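Alanine racemase (Actinobacillus succinogenes, PDB 3C3K) is of undetermined function but has the two-lobed alpha/beta fold of periplasmic binding proteins, as found in the regulatory domains of LacI-type repressors. Local coordinates at residues A25-I30 with I41-T46; S55-L60 with P78-I83; Y114-L119 with K151-D156; S122-I127 with D213-G218; L251-I254 with L259-T262. One frame throughout, in Å; residues are numbered along the deposited sequence.

Contact 1 (A25-I30 with I41-T46)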
# COMPACT_ATOMS: atom_id res chain seq x y z
N ALA B 25 -3.01 -4.32 -5.36
CA ALA B 25 -3.68 -5.56 -5.73
C ALA B 25 -3.84 -5.65 -7.23
O ALA B 25 -3.65 -6.71 -7.79
CB ALA B 25 -5.09 -5.70 -5.06
N VAL B 26 -4.19 -4.55 -7.90
CA VAL B 26 -4.26 -4.62 -9.38
C VAL B 26 -2.84 -4.84 -9.97
O VAL B 26 -2.63 -5.71 -10.84
CB VAL B 26 -4.88 -3.36 -9.98
CG1 VAL B 26 -4.86 -3.50 -11.52
CG2 VAL B 26 -6.35 -3.20 -9.47
N VAL B 27 -1.84 -4.10 -9.47
CA VAL B 27 -0.48 -4.38 -9.90
C VAL B 27 -0.03 -5.82 -9.75
O VAL B 27 0.64 -6.36 -10.63
CB VAL B 27 0.48 -3.43 -9.28
CG1 VAL B 27 1.90 -3.79 -9.64
CG2 VAL B 27 0.15 -2.04 -9.76
N LYS B 28 -0.36 -6.43 -8.63
CA LYS B 28 -0.04 -7.79 -8.44
C LYS B 28 -0.53 -8.71 -9.58
O LYS B 28 0.19 -9.60 -10.04
CB LYS B 28 -0.59 -8.30 -7.08
CG LYS B 28 -0.01 -9.68 -6.72
CD LYS B 28 -0.53 -10.22 -5.35
CE LYS B 28 -0.10 -11.71 -5.09
NZ LYS B 28 1.30 -11.91 -5.58
N GLY B 29 -1.78 -8.51 -10.02
CA GLY B 29 -2.35 -9.33 -11.08
C GLY B 29 -1.70 -8.97 -12.41
O GLY B 29 -1.42 -9.84 -13.23
N ILE B 30 -1.43 -7.68 -12.61
CA ILE B 30 -0.71 -7.29 -13.80
C ILE B 30 0.59 -8.11 -13.89
O ILE B 30 0.84 -8.76 -14.94
CB ILE B 30 -0.46 -5.76 -13.85
CG1 ILE B 30 -1.78 -5.07 -14.20
CG2 ILE B 30 0.57 -5.40 -14.86
CD1 ILE B 30 -1.79 -3.53 -13.96
N ILE B 41 7.58 -5.19 -15.55
CA ILE B 41 6.63 -4.11 -15.37
C ILE B 41 7.34 -2.85 -14.86
O ILE B 41 8.10 -2.91 -13.91
CB ILE B 41 5.55 -4.57 -14.33
CG1 ILE B 41 4.73 -5.79 -14.86
CG2 ILE B 41 4.65 -3.46 -13.91
CD1 ILE B 41 3.96 -5.47 -16.12
N LEU B 42 7.10 -1.71 -15.50
CA LEU B 42 7.56 -0.46 -14.92
C LEU B 42 6.34 0.31 -14.45
O LEU B 42 5.30 0.35 -15.17
CB LEU B 42 8.32 0.37 -15.92
CG LEU B 42 9.78 0.08 -16.25
CD1 LEU B 42 10.16 1.06 -17.35
CD2 LEU B 42 10.69 0.22 -15.04
N LEU B 43 6.42 0.91 -13.27
CA LEU B 43 5.30 1.70 -12.73
C LEU B 43 5.54 3.19 -12.80
O LEU B 43 6.66 3.65 -12.71
CB LEU B 43 5.05 1.36 -11.25
CG LEU B 43 4.82 -0.09 -10.90
CD1 LEU B 43 4.73 -0.13 -9.39
CD2 LEU B 43 3.50 -0.64 -11.56
N CYS B 44 4.49 3.97 -12.89
CA CYS B 44 4.62 5.41 -12.68
C CYS B 44 3.46 5.81 -11.81
O CYS B 44 2.30 5.41 -12.10
CB CYS B 44 4.54 6.17 -13.98
SG CYS B 44 4.78 7.97 -13.66
N ASN B 45 3.75 6.52 -10.74
CA ASN B 45 2.72 6.94 -9.81
C ASN B 45 2.23 8.26 -10.32
O ASN B 45 2.64 9.34 -9.85
CB ASN B 45 3.27 7.10 -8.37
CG ASN B 45 2.17 7.38 -7.40
OD1 ASN B 45 1.12 6.71 -7.45
ND2 ASN B 45 2.35 8.42 -6.56
N THR B 46 1.33 8.18 -11.29
CA THR B 46 0.94 9.38 -12.10
C THR B 46 -0.09 10.19 -11.34
O THR B 46 -0.12 11.43 -11.41
CB THR B 46 0.41 8.96 -13.53
OG1 THR B 46 -0.47 7.84 -13.41
CG2 THR B 46 1.52 8.52 -14.42

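Contact 2 (S55-L60 with P78-I83)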
# COMPACT_ATOMS: atom_id res chain seq x y z
N SER B 55 5.25 12.66 -19.17
CA SER B 55 6.65 12.38 -19.00
C SER B 55 6.94 10.88 -19.06
O SER B 55 7.85 10.43 -19.75
CB SER B 55 7.16 13.08 -17.72
OG SER B 55 8.16 12.35 -17.10
N CYS B 56 6.14 10.07 -18.39
CA CYS B 56 6.49 8.66 -18.34
C CYS B 56 6.19 8.07 -19.70
O CYS B 56 6.75 7.05 -20.06
CB CYS B 56 5.81 7.91 -17.18
SG CYS B 56 4.06 7.77 -17.40
N LEU B 57 5.34 8.74 -20.48
CA LEU B 57 5.00 8.22 -21.82
C LEU B 57 6.10 8.38 -22.87
O LEU B 57 6.02 7.76 -23.93
CB LEU B 57 3.60 8.69 -22.33
CG LEU B 57 2.35 8.08 -21.66
CD1 LEU B 57 1.11 8.82 -22.09
CD2 LEU B 57 2.16 6.57 -21.89
N THR B 58 7.17 9.13 -22.57
CA THR B 58 8.35 9.12 -23.41
C THR B 58 8.99 7.70 -23.50
O THR B 58 9.71 7.42 -24.45
CB THR B 58 9.43 10.10 -22.98
OG1 THR B 58 9.84 9.78 -21.67
CG2 THR B 58 8.90 11.53 -22.91
N LEU B 59 8.70 6.80 -22.56
CA LEU B 59 9.17 5.44 -22.68
C LEU B 59 8.62 4.71 -23.89
O LEU B 59 9.28 3.81 -24.44
CB LEU B 59 8.85 4.64 -21.41
CG LEU B 59 9.47 5.17 -20.11
CD1 LEU B 59 8.78 4.58 -18.94
CD2 LEU B 59 10.93 4.84 -20.12
N LEU B 60 7.39 5.06 -24.29
CA LEU B 60 6.73 4.43 -25.41
C LEU B 60 7.41 4.90 -26.67
O LEU B 60 7.91 4.08 -27.44
CB LEU B 60 5.23 4.79 -25.48
CG LEU B 60 4.12 3.81 -25.14
CD1 LEU B 60 2.83 4.38 -25.67
CD2 LEU B 60 4.34 2.38 -25.71
N PRO B 78 -8.47 11.28 -23.54
CA PRO B 78 -8.40 12.15 -24.74
C PRO B 78 -7.17 13.07 -24.75
O PRO B 78 -6.67 13.38 -25.83
CB PRO B 78 -9.75 12.91 -24.73
CG PRO B 78 -10.17 12.88 -23.33
CD PRO B 78 -9.71 11.54 -22.77
N GLU B 79 -6.63 13.40 -23.59
CA GLU B 79 -5.45 14.25 -23.48
C GLU B 79 -4.15 13.51 -23.88
O GLU B 79 -3.12 14.13 -24.11
CB GLU B 79 -5.35 14.75 -22.05
CG GLU B 79 -6.54 15.62 -21.62
CD GLU B 79 -6.42 16.19 -20.20
OE1 GLU B 79 -6.73 17.40 -20.01
OE2 GLU B 79 -6.04 15.45 -19.25
N LEU B 80 -4.20 12.19 -23.93
CA LEU B 80 -3.03 11.40 -24.22
C LEU B 80 -3.10 10.61 -25.52
O LEU B 80 -2.12 9.94 -25.87
CB LEU B 80 -2.74 10.42 -23.08
CG LEU B 80 -2.49 10.93 -21.67
CD1 LEU B 80 -2.38 9.70 -20.67
CD2 LEU B 80 -1.26 11.88 -21.58
N GLN B 81 -4.22 10.71 -26.22
CA GLN B 81 -4.51 9.87 -27.38
C GLN B 81 -3.47 10.16 -28.47
O GLN B 81 -3.01 9.25 -29.17
CB GLN B 81 -5.98 10.00 -27.82
CG GLN B 81 -6.33 11.00 -28.91
CD GLN B 81 -7.75 11.60 -28.74
OE1 GLN B 81 -7.93 12.84 -28.79
NE2 GLN B 81 -8.75 10.72 -28.50
N ASN B 82 -3.01 11.40 -28.51
CA ASN B 82 -2.04 11.75 -29.51
C ASN B 82 -0.67 11.16 -29.25
O ASN B 82 0.08 10.93 -30.18
CB ASN B 82 -1.95 13.24 -29.67
CG ASN B 82 -3.08 13.78 -30.51
OD1 ASN B 82 -3.49 13.17 -31.52
ND2 ASN B 82 -3.63 14.89 -30.08
N ILE B 83 -0.34 10.92 -27.99
CA ILE B 83 0.94 10.31 -27.68
C ILE B 83 0.85 8.81 -27.92
O ILE B 83 1.76 8.21 -28.46
CB ILE B 83 1.42 10.59 -26.21
CG1 ILE B 83 1.77 12.09 -26.02
CG2 ILE B 83 2.62 9.72 -25.86
CD1 ILE B 83 1.79 12.49 -24.57

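Contact 3 (Y114-L119 with K151-D156)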
# COMPACT_ATOMS: atom_id res chain seq x y z
N TYR B 114 -26.78 -0.81 -4.90
CA TYR B 114 -26.95 -2.04 -4.10
C TYR B 114 -26.57 -1.83 -2.66
O TYR B 114 -27.22 -2.32 -1.80
CB TYR B 114 -26.05 -3.17 -4.61
CG TYR B 114 -26.42 -4.52 -4.01
CD1 TYR B 114 -25.82 -4.98 -2.84
CD2 TYR B 114 -27.37 -5.33 -4.63
CE1 TYR B 114 -26.16 -6.24 -2.29
CE2 TYR B 114 -27.73 -6.60 -4.10
CZ TYR B 114 -27.14 -7.02 -2.92
OH TYR B 114 -27.49 -8.26 -2.44
N VAL B 115 -25.46 -1.14 -2.42
CA VAL B 115 -25.06 -0.67 -1.05
C VAL B 115 -26.17 0.09 -0.35
O VAL B 115 -26.58 -0.27 0.74
CB VAL B 115 -23.76 0.10 -1.08
CG1 VAL B 115 -23.53 0.79 0.31
CG2 VAL B 115 -22.58 -0.88 -1.48
N VAL B 116 -26.67 1.13 -1.00
CA VAL B 116 -27.80 1.89 -0.46
C VAL B 116 -29.05 1.02 -0.26
O VAL B 116 -29.68 1.10 0.79
CB VAL B 116 -28.14 3.09 -1.32
CG1 VAL B 116 -29.38 3.80 -0.78
CG2 VAL B 116 -26.95 4.03 -1.36
N ASP B 117 -29.38 0.18 -1.22
CA ASP B 117 -30.56 -0.64 -1.01
C ASP B 117 -30.41 -1.52 0.24
O ASP B 117 -31.38 -1.69 0.94
CB ASP B 117 -30.88 -1.55 -2.19
CG ASP B 117 -31.32 -0.80 -3.39
OD1 ASP B 117 -31.64 0.41 -3.31
OD2 ASP B 117 -31.34 -1.45 -4.44
N GLN B 118 -29.21 -2.07 0.49
CA GLN B 118 -29.01 -2.95 1.64
C GLN B 118 -29.09 -2.19 2.95
O GLN B 118 -29.74 -2.63 3.87
CB GLN B 118 -27.67 -3.67 1.59
CG GLN B 118 -27.48 -4.57 0.39
CD GLN B 118 -28.72 -5.29 0.02
OE1 GLN B 118 -29.20 -6.14 0.77
NE2 GLN B 118 -29.23 -4.99 -1.17
N LEU B 119 -28.42 -1.05 3.03
CA LEU B 119 -28.60 -0.17 4.18
C LEU B 119 -30.08 0.18 4.45
O LEU B 119 -30.50 0.14 5.57
CB LEU B 119 -27.71 1.07 4.11
CG LEU B 119 -26.21 0.79 4.15
CD1 LEU B 119 -25.41 1.98 3.61
CD2 LEU B 119 -25.74 0.41 5.57
N LYS B 151 -33.03 9.15 -3.30
CA LYS B 151 -34.23 9.82 -3.81
C LYS B 151 -35.19 8.73 -4.25
O LYS B 151 -36.40 8.87 -4.14
CB LYS B 151 -33.93 10.67 -5.05
CG LYS B 151 -33.01 11.93 -4.95
CD LYS B 151 -33.31 12.73 -3.70
CE LYS B 151 -32.23 12.48 -2.60
NZ LYS B 151 -32.51 13.08 -1.22
N PHE B 152 -34.65 7.66 -4.82
CA PHE B 152 -35.49 6.54 -5.18
C PHE B 152 -36.25 5.96 -3.98
O PHE B 152 -37.36 5.46 -4.11
CB PHE B 152 -34.64 5.45 -5.79
CG PHE B 152 -35.37 4.19 -6.03
CD1 PHE B 152 -36.18 4.04 -7.16
CD2 PHE B 152 -35.16 3.13 -5.22
CE1 PHE B 152 -36.82 2.83 -7.42
CE2 PHE B 152 -35.79 1.92 -5.46
CZ PHE B 152 -36.63 1.77 -6.55
N HIS B 153 -35.62 5.99 -2.83
CA HIS B 153 -36.27 5.49 -1.60
C HIS B 153 -36.99 6.60 -0.84
O HIS B 153 -37.44 6.42 0.26
CB HIS B 153 -35.23 4.81 -0.69
CG HIS B 153 -34.78 3.47 -1.21
ND1 HIS B 153 -35.65 2.41 -1.37
CD2 HIS B 153 -33.56 3.04 -1.63
CE1 HIS B 153 -34.97 1.37 -1.83
NE2 HIS B 153 -33.71 1.73 -2.02
N GLY B 154 -37.05 7.77 -1.44
CA GLY B 154 -37.74 8.89 -0.82
C GLY B 154 -37.16 9.33 0.50
O GLY B 154 -37.88 9.78 1.34
N LEU B 155 -35.85 9.14 0.71
CA LEU B 155 -35.18 9.55 1.93
C LEU B 155 -34.94 11.06 1.89
O LEU B 155 -34.54 11.61 0.89
CB LEU B 155 -33.89 8.74 2.15
CG LEU B 155 -34.07 7.19 2.10
CD1 LEU B 155 -32.82 6.37 2.21
CD2 LEU B 155 -35.01 6.70 3.21
N ASP B 156 -35.14 11.74 3.00
CA ASP B 156 -34.91 13.17 3.03
C ASP B 156 -33.42 13.56 3.26
O ASP B 156 -32.92 14.60 2.75
CB ASP B 156 -35.77 13.75 4.13
CG ASP B 156 -35.92 15.29 4.01
OD1 ASP B 156 -35.47 15.90 2.99
OD2 ASP B 156 -36.49 15.86 4.95

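Contact 4 (S122-I127 with D213-G218)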
# COMPACT_ATOMS: atom_id res chain seq x y z
N SER B 122 -32.03 -2.67 5.92
CA SER B 122 -31.70 -2.97 7.29
C SER B 122 -32.27 -1.88 8.18
O SER B 122 -32.06 -1.93 9.37
CB SER B 122 -30.20 -3.13 7.48
OG SER B 122 -29.59 -1.86 7.59
N GLY B 123 -33.01 -0.91 7.61
CA GLY B 123 -33.73 0.06 8.43
C GLY B 123 -33.07 1.43 8.56
O GLY B 123 -33.59 2.29 9.25
N LYS B 124 -31.91 1.63 7.89
CA LYS B 124 -31.16 2.88 7.94
C LYS B 124 -31.82 3.97 7.06
O LYS B 124 -32.33 3.66 6.02
CB LYS B 124 -29.70 2.64 7.53
CG LYS B 124 -28.95 1.68 8.45
CD LYS B 124 -28.91 2.27 9.88
CE LYS B 124 -28.14 1.39 10.87
NZ LYS B 124 -27.64 2.27 12.02
N LYS B 125 -31.82 5.22 7.49
CA LYS B 125 -32.62 6.23 6.85
C LYS B 125 -31.81 7.52 6.63
O LYS B 125 -32.21 8.42 5.87
CB LYS B 125 -33.86 6.53 7.71
CG LYS B 125 -35.02 5.61 7.37
CD LYS B 125 -36.26 5.97 8.15
CE LYS B 125 -37.36 4.95 7.91
NZ LYS B 125 -36.85 3.53 7.97
N ARG B 126 -30.65 7.61 7.26
CA ARG B 126 -29.81 8.79 7.07
C ARG B 126 -28.41 8.33 6.71
O ARG B 126 -27.52 8.21 7.59
CB ARG B 126 -29.79 9.64 8.34
CG ARG B 126 -31.14 10.31 8.61
CD ARG B 126 -31.34 10.98 10.03
NE ARG B 126 -30.66 10.36 11.17
CZ ARG B 126 -31.14 9.36 11.93
NH1 ARG B 126 -32.33 8.82 11.70
NH2 ARG B 126 -30.41 8.90 12.96
N ILE B 127 -28.22 8.06 5.42
CA ILE B 127 -27.01 7.44 4.95
C ILE B 127 -26.17 8.58 4.38
O ILE B 127 -26.66 9.34 3.53
CB ILE B 127 -27.31 6.37 3.86
CG1 ILE B 127 -28.20 5.26 4.41
CG2 ILE B 127 -25.96 5.78 3.29
CD1 ILE B 127 -28.98 4.51 3.39
N ASP B 213 -25.85 2.34 16.33
CA ASP B 213 -26.06 3.77 16.14
C ASP B 213 -25.77 4.21 14.68
O ASP B 213 -26.54 4.99 14.11
CB ASP B 213 -25.14 4.54 17.06
CG ASP B 213 -25.53 4.38 18.52
OD1 ASP B 213 -26.74 4.34 18.82
OD2 ASP B 213 -24.63 4.20 19.36
N VAL B 214 -24.62 3.78 14.16
CA VAL B 214 -24.15 4.17 12.83
C VAL B 214 -23.46 2.94 12.17
O VAL B 214 -22.47 2.39 12.68
CB VAL B 214 -23.19 5.32 12.86
CG1 VAL B 214 -22.75 5.74 11.43
CG2 VAL B 214 -23.78 6.59 13.62
N ALA B 215 -24.01 2.51 11.05
CA ALA B 215 -23.50 1.43 10.24
C ALA B 215 -22.38 2.03 9.38
O ALA B 215 -22.45 3.21 9.05
CB ALA B 215 -24.60 0.96 9.37
N VAL B 216 -21.38 1.24 8.99
CA VAL B 216 -20.31 1.66 8.06
C VAL B 216 -20.17 0.63 6.94
O VAL B 216 -20.17 -0.57 7.21
CB VAL B 216 -18.93 1.85 8.78
CG1 VAL B 216 -17.86 2.39 7.80
CG2 VAL B 216 -19.04 2.78 10.01
N VAL B 217 -20.05 1.10 5.70
CA VAL B 217 -19.76 0.28 4.54
C VAL B 217 -18.60 0.92 3.80
O VAL B 217 -18.51 2.16 3.66
CB VAL B 217 -21.01 0.09 3.61
CG1 VAL B 217 -20.65 -0.66 2.27
CG2 VAL B 217 -22.13 -0.60 4.37
N GLY B 218 -17.65 0.09 3.38
CA GLY B 218 -16.52 0.58 2.57
C GLY B 218 -16.55 0.18 1.09
O GLY B 218 -17.60 -0.04 0.50

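Contact 5 (L251-I254 with L259-T262)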
# COMPACT_ATOMS: atom_id res chain seq x y z
N LEU B 251 -2.14 -7.83 -24.29
CA LEU B 251 -1.51 -8.85 -25.16
C LEU B 251 -2.27 -9.11 -26.47
O LEU B 251 -1.65 -9.39 -27.50
CB LEU B 251 -1.24 -10.16 -24.38
CG LEU B 251 -0.23 -10.13 -23.22
CD1 LEU B 251 -0.34 -11.43 -22.34
CD2 LEU B 251 1.25 -9.82 -23.64
N GLU B 252 -3.58 -9.03 -26.49
CA GLU B 252 -4.27 -9.16 -27.77
C GLU B 252 -3.85 -8.06 -28.72
O GLU B 252 -3.74 -8.32 -29.93
CB GLU B 252 -5.76 -8.99 -27.63
CG GLU B 252 -6.28 -9.54 -26.41
CD GLU B 252 -7.21 -10.66 -26.67
OE1 GLU B 252 -8.32 -10.56 -26.10
OE2 GLU B 252 -6.82 -11.59 -27.44
N GLN B 253 -3.69 -6.84 -28.20
CA GLN B 253 -3.21 -5.75 -28.98
C GLN B 253 -1.81 -6.02 -29.47
O GLN B 253 -1.53 -5.84 -30.65
CB GLN B 253 -3.31 -4.42 -28.23
CG GLN B 253 -4.73 -4.02 -28.03
CD GLN B 253 -4.91 -2.81 -27.14
OE1 GLN B 253 -4.58 -1.70 -27.51
NE2 GLN B 253 -5.47 -3.03 -25.95
N ILE B 254 -0.91 -6.43 -28.58
CA ILE B 254 0.49 -6.65 -28.97
C ILE B 254 0.58 -7.79 -29.99
O ILE B 254 1.33 -7.70 -30.98
CB ILE B 254 1.39 -6.98 -27.75
CG1 ILE B 254 1.72 -5.74 -26.93
CG2 ILE B 254 2.70 -7.74 -28.17
CD1 ILE B 254 1.96 -6.03 -25.46
N LEU B 259 -6.19 -8.83 -34.95
CA LEU B 259 -6.50 -7.40 -34.95
C LEU B 259 -7.52 -7.19 -33.82
O LEU B 259 -8.70 -7.49 -33.95
CB LEU B 259 -7.00 -6.88 -36.31
CG LEU B 259 -6.07 -6.97 -37.55
CD1 LEU B 259 -6.88 -6.69 -38.80
CD2 LEU B 259 -4.73 -6.08 -37.52
N ALA B 260 -7.01 -6.70 -32.69
CA ALA B 260 -7.82 -6.53 -31.49
C ALA B 260 -8.90 -5.49 -31.72
O ALA B 260 -8.63 -4.48 -32.36
CB ALA B 260 -6.90 -6.05 -30.38
N LYS B 261 -10.09 -5.68 -31.13
CA LYS B 261 -11.17 -4.68 -31.20
C LYS B 261 -11.37 -4.16 -29.81
O LYS B 261 -10.88 -4.76 -28.86
CB LYS B 261 -12.51 -5.30 -31.66
CG LYS B 261 -12.45 -6.21 -32.89
CD LYS B 261 -11.83 -5.51 -34.08
CE LYS B 261 -11.58 -6.49 -35.24
NZ LYS B 261 -11.01 -5.85 -36.46
N THR B 262 -12.11 -3.06 -29.69
CA THR B 262 -12.45 -2.49 -28.41
C THR B 262 -13.36 -3.41 -27.65
O THR B 262 -14.38 -3.86 -28.19
CB THR B 262 -13.26 -1.24 -28.61
OG1 THR B 262 -12.50 -0.38 -29.40
CG2 THR B 262 -13.57 -0.59 -27.28
O HOH W 1 -4.26 -5.50 -32.59

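Contact 1 (A25-I30 with I41-T46)
Ile41 and Ile30 make the closer of the two apolar touches that hold helix segment 25-30 over strand segment 41-46. From CB, which is directed toward the helix, the Ile41 side chain sends CG1 beside the backbone N (chi1 -63°), and the chain turns again at chi2 (-62°). CG1 then lies 4.2 Å from Ile30 CG2. The tip, CD1, settles closer, 3.6 Å from the same Ile30 CG2. That methyl is the branch of Ile30 that does the touching, and the two side chains cross at about a right angle. Further along, the strand is met one helix turn earlier by Val27. Both of its methyls face a single branch of Leu43: CG1 is 4.0 Å from Leu43 CD2 and CG2 is 4.1 Å from that same Leu43 CD2. No hydrogen bond crosses; four buried aliphatic side chains carry the contact. It joins the helix and second strand of the beta-alpha-beta unit 9-15, 21-35, 39-45. Val13 of strand 9-15 lies beside Ile41 and Leu43, helix 239-254 backs Ile30 through Val247, and Ile18 of the second subunit packs on Val27 and Leu43.

Contact 2 (S55-L60 with P78-I83)
The carbonyl O of Ser55, two residues before the Leu57 that reaches across to Leu80 and Ile83, is gripped twice by Thr58. The hydroxyl OG1 of Thr58 donates to Ser55 O at 2.8 Å, arriving nearly in line with the carbonyl bond (169°). The backbone N of Thr58 adds a second bond to Ser55 O, 3.2 Å long. With OG1 of Thr58 turned back by its first torsion (chi1 60°), the two bonds close the turn around Leu57 and probably help to fix it. Leu57 alone then makes the close approaches to segment 78-83. Its CD1 meets the fork of Leu80 and is equally near both branches, 3.9 Å from Leu80 CD1 and from Leu80 CD2, with the two side chains at about a right angle. Nearer its root, Leu57 CB rests 3.8 Å from Ile83 CG2; Leu80 meets the tip alone, while Ile83 CG2 also comes within 4.2 Å of Leu57 CD1. Leu12 and Met14 of strand 9-15 also pack on Leu57, while Leu80 touches Leu50 and Ser53 of helix 50-56. Nothing polar passes between the segments. Helices 50-56 and 58-61 come before strand 68-70 and helix 77-84 comes after it: these are helices of successive strand-helix-strand crossovers, packed side by side on a parallel sheet, as in the Rossmann-like lobes of periplasmic binding protein-like domains.

Contact 3 (Y114-L119 with K151-D156)
Asp117, within helix 108-121, and His153, just past the end of helix 137-152, bring their CA atoms to 8.4 Å where Gly154, at positive phi (62°), closes a Schellman motif through Leu155 N to Leu150 O and Gly154 N to Lys151 O. The imidazole spans the gap: His153 NE2 donates to Asp117 OD1 at 2.8 Å, nearly straight at 166°. The oxygen lies close to the ring plane, yet the ring comes to it from above the carboxylate plane, and the two planes stand almost perpendicular (87°). Arg149 NE forms a salt bridge to the same OD1, which therefore takes both a ring N-H and a guanidinium, and this would probably favour the ionised carboxylate. In the lobe built on the four-stranded parallel sheet, these two helices flank strand 127-131 in the chain, and the bond links the residue just after the second helix to the C-terminal half of the first. Phe152 CD2 lies over the centre of one face of the His153 ring, 3.7 Å above its plane, while the Phe152 ring makes a cation-pi contact with Arg149. Val116 CG1 approaches obliquely, 4.3 Å from His153 CD2.

Contact 4 (S122-I127 with D213-G218)
Lys124 reaches across to Ala215 and supplies nearly all of the loop's side of the contact. CG starts beside the backbone N (chi1 -62°) and the chain bends once more at chi2 (-61°), after which it runs out extended. The last carbon comes first: Lys124 CE sits 3.9 Å from Ala215 CB, which is directed toward the loop. Beyond it the ammonium passes over the backbone leading into the strand, with Lys124 NZ 3.6 Å from Asp213 O and 3.8 Å from Ala215 N. These are approaches without a hydrogen bond. NZ is held instead by the carbonyls of Asp186 and Pro211, which fix the tip. Asp213 and Val214 turn their CB atoms away from the loop, and Asp213 OD2 binds Ser209 N. Asp186 serves the loop a second time, as its carboxylate receives the backbone N of Lys125 and of Arg126. At the start of the loop, Gly123, with positive phi, ends helix 108-121 in a Schellman motif. Strand 187-190 lies between strands 127-131 and 215-217, so the lysine bridges over its beginning, at the amino-terminal ends of the parallel strands typical of a periplasmic binding protein-like lobe.

Contact 5 (L251-I254 with L259-T262)
Ala260 lays its methyl against the last turn of helix 239-254, at Glu252 and Gln253, the closer side of the contact. Ala260 CB lies 3.8 Å from Gln253 CG and 3.9 Å from the carbonyl O of Glu252. Slightly further off, Glu252 CB approaches Ala260 CB at 4.2 Å. Ala260 presents just a methyl, and the backbones come near each other, the CA atoms of Gln253 and Ala260 being 5.3 Å apart. CG of Gln253 stands beside the backbone N (chi1 -68°), which places it next to the methyl, and the rest of the chain carries on extended to an amide anchored outside this contact: NE2 donates to Trp89 O and, weakly, to Leu249 O. These bonds probably help to hold the Gln253 chain, and with it CG, beside the methyl.

On the looser side no direct hydrogen bond joins the segments, and a water fills in. It accepts from the backbone N of Ala260 at 3.0 Å and donates only weakly to Gln253 O at 3.4 Å. Leu259, Lys261 and Thr262 all turn their CB atoms away from the helix, and no buried residue takes part, so the contact stays at the surface. Thr262 OG1 is hydrogen-bonded to Thr100 O. Leu251 and Ile254 of the same helix end pack on Tyr39 of strand 39-45, while the segment with Ala260 runs on into strand 264-266, at the other edge of the same six-stranded sheet.

The five contacts divide between two lobes. Contacts 1, 2 and 5 belong to the lobe with the six-stranded parallel sheet, their centres 17 to 20 Å apart; contacts 3 and 4 belong to the lobe with the four-stranded sheet, centres about 10 Å apart. Between lobes, centres are 34 to 44 Å apart. Contact 1 runs into contact 2 along the chain, and Cys44 packs on Cys56 between them; both meet the second subunit. The segments of contacts 3 and 4 alternate and touch where Leu119 of helix 108-121 packs on Ile127 and Val217. Contact 5 comes last, with the chain back in the first lobe, a return characteristic of this fold.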